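Local coordinates for kinesin-like protein KAR3 (Saccharomyces cerevisiae, PDB 1F9V) that probably hydrolyses ATP to drive movement along microtubules, as a kinesin motor domain that binds ADP and magnesium, at residues H165-D170 / K174-T179; H279-P284 / S305-S310. The protein carries 2 engineered substitutions. All coordinates share one frame; numbering follows the deposited sequence.

Contact 1: H165-D170 / K174-T179; sequences HEIRHD and KTTTIT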
loop_
_atom_site.group_PDB
_atom_site.type_symbol
_atom_site.label_atom_id
_atom_site.label_comp_id
_atom_site.label_asym_id
_atom_site.label_seq_id
_atom_site.Cartn_x
_atom_site.Cartn_y
_atom_site.Cartn_z
ATOM N N HIS A 165 -22.450 5.306 5.314
ATOM C CA HIS A 165 -21.565 5.027 4.198
ATOM C C HIS A 165 -21.714 3.583 3.766
ATOM O O HIS A 165 -21.196 2.686 4.419
ATOM C CB HIS A 165 -20.110 5.281 4.592
ATOM C CG HIS A 165 -19.828 6.693 4.986
ATOM N ND1 HIS A 165 -20.115 7.768 4.170
ATOM C CD2 HIS A 165 -19.283 7.213 6.113
ATOM C CE1 HIS A 165 -19.757 8.884 4.776
ATOM N NE2 HIS A 165 -19.250 8.575 5.957
ATOM N N GLU A 166 -22.431 3.360 2.671
ATOM C CA GLU A 166 -22.627 2.011 2.161
ATOM C C GLU A 166 -21.802 1.785 0.907
ATOM O O GLU A 166 -21.708 2.662 0.052
ATOM C CB GLU A 166 -24.105 1.756 1.830
ATOM C CG GLU A 166 -25.010 1.713 3.036
ATOM C CD GLU A 166 -26.402 1.214 2.695
ATOM O OE1 GLU A 166 -26.753 1.174 1.498
ATOM O OE2 GLU A 166 -27.144 0.862 3.628
ATOM N N ILE A 167 -21.210 0.602 0.806
ATOM C CA ILE A 167 -20.423 0.232 -0.352
ATOM C C ILE A 167 -21.376 -0.206 -1.466
ATOM O O ILE A 167 -22.247 -1.054 -1.253
ATOM C CB ILE A 167 -19.464 -0.929 -0.020
ATOM C CG1 ILE A 167 -18.354 -0.432 0.908
ATOM C CG2 ILE A 167 -18.873 -1.503 -1.290
ATOM C CD1 ILE A 167 -17.411 -1.538 1.393
ATOM N N ARG A 168 -21.205 0.380 -2.648
ATOM C CA ARG A 168 -22.039 0.064 -3.800
ATOM C C ARG A 168 -21.197 -0.491 -4.928
ATOM O O ARG A 168 -20.506 0.253 -5.622
ATOM C CB ARG A 168 -22.768 1.314 -4.302
ATOM C CG ARG A 168 -23.740 1.913 -3.315
ATOM C CD ARG A 168 -25.178 1.555 -3.658
ATOM N NE ARG A 168 -26.122 2.372 -2.900
ATOM C CZ ARG A 168 -26.555 2.076 -1.675
ATOM N NH1 ARG A 168 -26.130 0.976 -1.071
ATOM N NH2 ARG A 168 -27.397 2.887 -1.044
ATOM N N HIS A 169 -21.243 -1.802 -5.102
ATOM C CA HIS A 169 -20.504 -2.448 -6.168
ATOM C C HIS A 169 -21.398 -2.510 -7.404
ATOM O O HIS A 169 -22.526 -3.009 -7.336
ATOM C CB HIS A 169 -20.119 -3.870 -5.773
ATOM C CG HIS A 169 -19.080 -3.949 -4.702
ATOM N ND1 HIS A 169 -17.874 -3.281 -4.782
ATOM C CD2 HIS A 169 -19.047 -4.650 -3.545
ATOM C CE1 HIS A 169 -17.143 -3.570 -3.719
ATOM N NE2 HIS A 169 -17.832 -4.400 -2.954
ATOM N N ASP A 170 -20.896 -1.994 -8.520
ATOM C CA ASP A 170 -21.617 -2.020 -9.789
ATOM C C ASP A 170 -21.014 -3.177 -10.574
ATOM O O ASP A 170 -19.989 -3.025 -11.235
ATOM C CB ASP A 170 -21.408 -0.707 -10.549
ATOM C CG ASP A 170 -22.311 -0.578 -11.773
ATOM O OD1 ASP A 170 -22.648 0.569 -12.135
ATOM O OD2 ASP A 170 -22.680 -1.609 -12.375
ATOM N N LYS A 174 -17.951 -2.993 -13.087
ATOM C CA LYS A 174 -16.925 -3.494 -12.181
ATOM C C LYS A 174 -16.253 -2.338 -11.434
ATOM O O LYS A 174 -15.026 -2.288 -11.296
ATOM C CB LYS A 174 -15.886 -4.312 -12.953
ATOM C CG LYS A 174 -16.263 -5.779 -13.113
ATOM C CD LYS A 174 -15.022 -6.663 -13.198
ATOM C CE LYS A 174 -14.805 -7.455 -11.904
ATOM N NZ LYS A 174 -13.359 -7.655 -11.551
ATOM N N THR A 175 -17.074 -1.403 -10.962
ATOM C CA THR A 175 -16.586 -0.260 -10.209
ATOM C C THR A 175 -17.306 -0.204 -8.871
ATOM O O THR A 175 -18.348 -0.838 -8.680
ATOM C CB THR A 175 -16.792 1.073 -10.963
ATOM O OG1 THR A 175 -18.189 1.286 -11.200
ATOM C CG2 THR A 175 -16.045 1.049 -12.284
ATOM N N THR A 176 -16.745 0.565 -7.949
ATOM C CA THR A 176 -17.285 0.671 -6.607
ATOM C C THR A 176 -17.308 2.110 -6.138
ATOM O O THR A 176 -16.385 2.874 -6.422
ATOM C CB THR A 176 -16.407 -0.144 -5.627
ATOM O OG1 THR A 176 -16.338 -1.499 -6.076
ATOM C CG2 THR A 176 -16.964 -0.086 -4.207
ATOM N N THR A 177 -18.367 2.473 -5.424
ATOM C CA THR A 177 -18.500 3.809 -4.866
ATOM C C THR A 177 -19.002 3.627 -3.447
ATOM O O THR A 177 -19.460 2.541 -3.079
ATOM C CB THR A 177 -19.513 4.681 -5.655
ATOM O OG1 THR A 177 -20.833 4.149 -5.505
ATOM C CG2 THR A 177 -19.156 4.712 -7.126
ATOM N N ILE A 178 -18.892 4.678 -2.647
ATOM C CA ILE A 178 -19.345 4.643 -1.264
ATOM C C ILE A 178 -20.300 5.805 -1.080
ATOM O O ILE A 178 -19.963 6.941 -1.394
ATOM C CB ILE A 178 -18.176 4.812 -0.265
ATOM C CG1 ILE A 178 -17.050 3.822 -0.589
ATOM C CG2 ILE A 178 -18.678 4.602 1.160
ATOM C CD1 ILE A 178 -15.707 4.229 0.006
ATOM N N THR A 179 -21.487 5.524 -0.563
ATOM C CA THR A 179 -22.479 6.574 -0.380
ATOM C C THR A 179 -22.084 7.611 0.665
ATOM O O THR A 179 -21.451 7.295 1.681
ATOM C CB THR A 179 -23.841 5.982 0.006
ATOM O OG1 THR A 179 -23.751 5.386 1.300
ATOM C CG2 THR A 179 -24.262 4.932 -0.994
HETATM O O HOH W 1 -20.975 1.871 -7.699
#
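The carbonyl oxygen of Arg168 takes two donors: the amide N of Thr177 reaches Arg168 O at 3.1 Å, and a water donates to it and also bonds Thr177 OG1. Arg168 N answers with a bond to Thr177 O, which makes the two residues a hydrogen-bonded pair of an antiparallel hairpin. Its last such pair, Asp170 with Thr175, carries a G1 bulge in which Lys174 also faces Asp170, adopting the positive phi (56°) that this position of the bulge needs.

Beyond the other end, Thr179 imitates a strand partner with its side chain. OG1 sits between the backbone N and the carbonyl carbon (chi1 67°), where Glu166 N finds Thr179 OG1 at 2.8 Å, and CG2 lies over one face of the Arg168 guanidinium. The rim of that group goes to Glu166, Arg168 NH1 meeting the anti lone pair of Glu166 OE1 at 2.7 Å in a salt bridge within 165-170, on the side of the hairpin that bears Arg168 and Thr177. His165 lends ND1, in its ring plane, to Thr179 O at 2.9 Å; an alanine here would probably leave that carbonyl without its imidazole donor and Thr179 tied across the hairpin mainly through Glu166.

On the face with Ile167 and Ile178, His169 and Thr176 lie side by side, sharing a bond of 2.7 Å between His169 ND1 and Thr176 OG1, with Ile167 CG2 over one face of the ring. This face rests on helix 297-306, where Tyr300 and Tyr304 meet His169 edge-to-face, while Ile167 also touches Ile145 of strand 144-147.

Contact 2: H279-P284 / S305-S310; sequences HALGQP and SLTGDS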
loop_
_atom_site.group_PDB
_atom_site.type_symbol
_atom_site.label_atom_id
_atom_site.label_comp_id
_atom_site.label_asym_id
_atom_site.label_seq_id
_atom_site.Cartn_x
_atom_site.Cartn_y
_atom_site.Cartn_z
ATOM N N HIS A 279 -2.543 -13.430 -0.954
ATOM C CA HIS A 279 -1.854 -14.696 -1.168
ATOM C C HIS A 279 -2.660 -15.570 -2.134
ATOM O O HIS A 279 -2.112 -16.153 -3.071
ATOM C CB HIS A 279 -1.659 -15.440 0.159
ATOM C CG HIS A 279 -1.087 -16.816 -0.003
ATOM N ND1 HIS A 279 0.268 -17.058 -0.043
ATOM C CD2 HIS A 279 -1.690 -18.017 -0.167
ATOM C CE1 HIS A 279 0.477 -18.351 -0.225
ATOM N NE2 HIS A 279 -0.694 -18.955 -0.303
ATOM N N ALA A 280 -3.964 -15.658 -1.904
ATOM C CA ALA A 280 -4.814 -16.471 -2.757
ATOM C C ALA A 280 -4.809 -15.959 -4.195
ATOM O O ALA A 280 -4.750 -16.745 -5.140
ATOM C CB ALA A 280 -6.241 -16.493 -2.202
ATOM N N LEU A 281 -4.858 -14.641 -4.359
ATOM C CA LEU A 281 -4.870 -14.040 -5.687
ATOM C C LEU A 281 -3.576 -14.294 -6.451
ATOM O O LEU A 281 -3.549 -14.206 -7.679
ATOM C CB LEU A 281 -5.106 -12.535 -5.583
ATOM C CG LEU A 281 -6.530 -12.115 -5.215
ATOM C CD1 LEU A 281 -6.536 -10.661 -4.798
ATOM C CD2 LEU A 281 -7.450 -12.335 -6.407
ATOM N N GLY A 282 -2.507 -14.609 -5.721
ATOM C CA GLY A 282 -1.219 -14.860 -6.351
ATOM C C GLY A 282 -0.995 -16.330 -6.678
ATOM O O GLY A 282 0.076 -16.709 -7.169
ATOM N N GLN A 283 -2.008 -17.159 -6.413
ATOM C CA GLN A 283 -1.932 -18.595 -6.669
ATOM C C GLN A 283 -2.374 -18.929 -8.092
ATOM O O GLN A 283 -3.197 -18.225 -8.671
ATOM C CB GLN A 283 -2.806 -19.347 -5.664
ATOM C CG GLN A 283 -2.277 -19.292 -4.238
ATOM C CD GLN A 283 -0.820 -19.710 -4.141
ATOM O OE1 GLN A 283 -0.026 -19.083 -3.435
ATOM N NE2 GLN A 283 -0.460 -20.774 -4.855
ATOM N N PRO A 284 -1.825 -20.025 -8.674
ATOM C CA PRO A 284 -2.135 -20.475 -10.039
ATOM C C PRO A 284 -3.619 -20.639 -10.376
ATOM O O PRO A 284 -3.987 -20.660 -11.548
ATOM C CB PRO A 284 -1.340 -21.797 -10.176
ATOM C CG PRO A 284 -0.299 -21.705 -9.156
ATOM C CD PRO A 284 -0.840 -20.899 -8.025
ATOM N N SER A 305 -10.584 -3.747 -7.611
ATOM C CA SER A 305 -9.250 -3.215 -7.878
ATOM C C SER A 305 -8.191 -4.254 -7.514
ATOM O O SER A 305 -6.991 -4.008 -7.649
ATOM C CB SER A 305 -9.017 -1.925 -7.082
ATOM O OG SER A 305 -9.645 -0.814 -7.707
ATOM N N LEU A 306 -8.645 -5.419 -7.060
ATOM C CA LEU A 306 -7.748 -6.502 -6.675
ATOM C C LEU A 306 -7.884 -7.680 -7.629
ATOM O O LEU A 306 -7.063 -8.587 -7.630
ATOM C CB LEU A 306 -8.072 -6.967 -5.253
ATOM C CG LEU A 306 -7.668 -6.027 -4.113
ATOM C CD1 LEU A 306 -8.226 -6.527 -2.794
ATOM C CD2 LEU A 306 -6.148 -5.947 -4.045
ATOM N N THR A 307 -8.927 -7.660 -8.447
ATOM C CA THR A 307 -9.174 -8.745 -9.379
ATOM C C THR A 307 -9.048 -8.303 -10.823
ATOM O O THR A 307 -8.784 -7.138 -11.104
ATOM C CB THR A 307 -10.571 -9.345 -9.153
ATOM O OG1 THR A 307 -11.553 -8.302 -9.177
ATOM C CG2 THR A 307 -10.625 -10.050 -7.802
ATOM N N GLY A 308 -9.248 -9.238 -11.744
ATOM C CA GLY A 308 -9.130 -8.909 -13.150
ATOM C C GLY A 308 -7.663 -8.730 -13.502
ATOM O O GLY A 308 -6.809 -9.519 -13.085
ATOM N N ASP A 309 -7.360 -7.693 -14.269
ATOM C CA ASP A 309 -5.977 -7.430 -14.655
ATOM C C ASP A 309 -5.418 -6.319 -13.775
ATOM O O ASP A 309 -4.414 -5.690 -14.111
ATOM C CB ASP A 309 -5.906 -7.014 -16.123
ATOM C CG ASP A 309 -7.045 -6.099 -16.518
ATOM O OD1 ASP A 309 -7.403 -6.092 -17.716
ATOM O OD2 ASP A 309 -7.580 -5.395 -15.632
ATOM N N SER A 310 -6.085 -6.079 -12.650
ATOM C CA SER A 310 -5.654 -5.054 -11.713
ATOM C C SER A 310 -4.219 -5.370 -11.279
ATOM O O SER A 310 -3.810 -6.537 -11.257
ATOM C CB SER A 310 -6.579 -5.035 -10.490
ATOM O OG SER A 310 -7.884 -4.604 -10.841
#
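Leu281 bridges to Leu306 and Thr307 through its branched end. Its CB aims at 305-310 without touching it. CG stands anti to the carbonyl carbon (chi1 -73°), which carries the fork outward from the helix end. From there CD1 comes to 3.5 Å from Leu306 O, a van der Waals approach, the methyl being no hydrogen-bond donor of the ordinary kind, and to 4.0 Å from Leu306 CB. The other methyl, CD2, lies near the same carbonyl and meets the methyl of Thr307, Leu281 CD2 to Thr307 CG2 being 4.2 Å. A leucine suits the place because its two methyls lie together against Leu306 O and each still reaches a carbon beyond it, while its chain crosses that of Leu306 at about a right angle.

Thr307 divides its branches. CG2, anti to the carbonyl carbon, faces the leucine, whereas OG1 bonds back to Gln303 O. Thr307 also opens a type II' turn, with Gly308 at the position of positive phi (73°). Its carbonyl is held twice by the closing residue: Ser310 OG reaches Thr307 O at 2.7 Å, almost straight on, and Ser310 N adds a longer bond of 3.3 Å.

The contact thus joins the end of helix 258-281 to the last part of helix 297-306. Leu281, which also touches Ile291, pairs through its backbone with Gly3; Leu306 lays its side chain on Cys87 and Phe89 of strand 86-91, and the turn then leads into strand 311-318.

Along the chain contact 1 closes before contact 2 opens, and their centres are 20 Å apart. Helix 297-306 ties them together: the hairpin of contact 1 lies against its flank, and contact 2 forms near its C-terminal part. There they touch directly, Lys174 NZ of the bulge bonding Thr307 OG1 at 3.1 Å. Contact 1 is a surface feature, whereas contact 2 reaches down to the central sheet. In kinesins the counterparts of this hairpin and of helices 258-281 and 297-306 belong to the microtubule-binding side; contact 2 runs from that side to strand 86-91, with the side chain of Leu306 about 10 Å from a bound ADP.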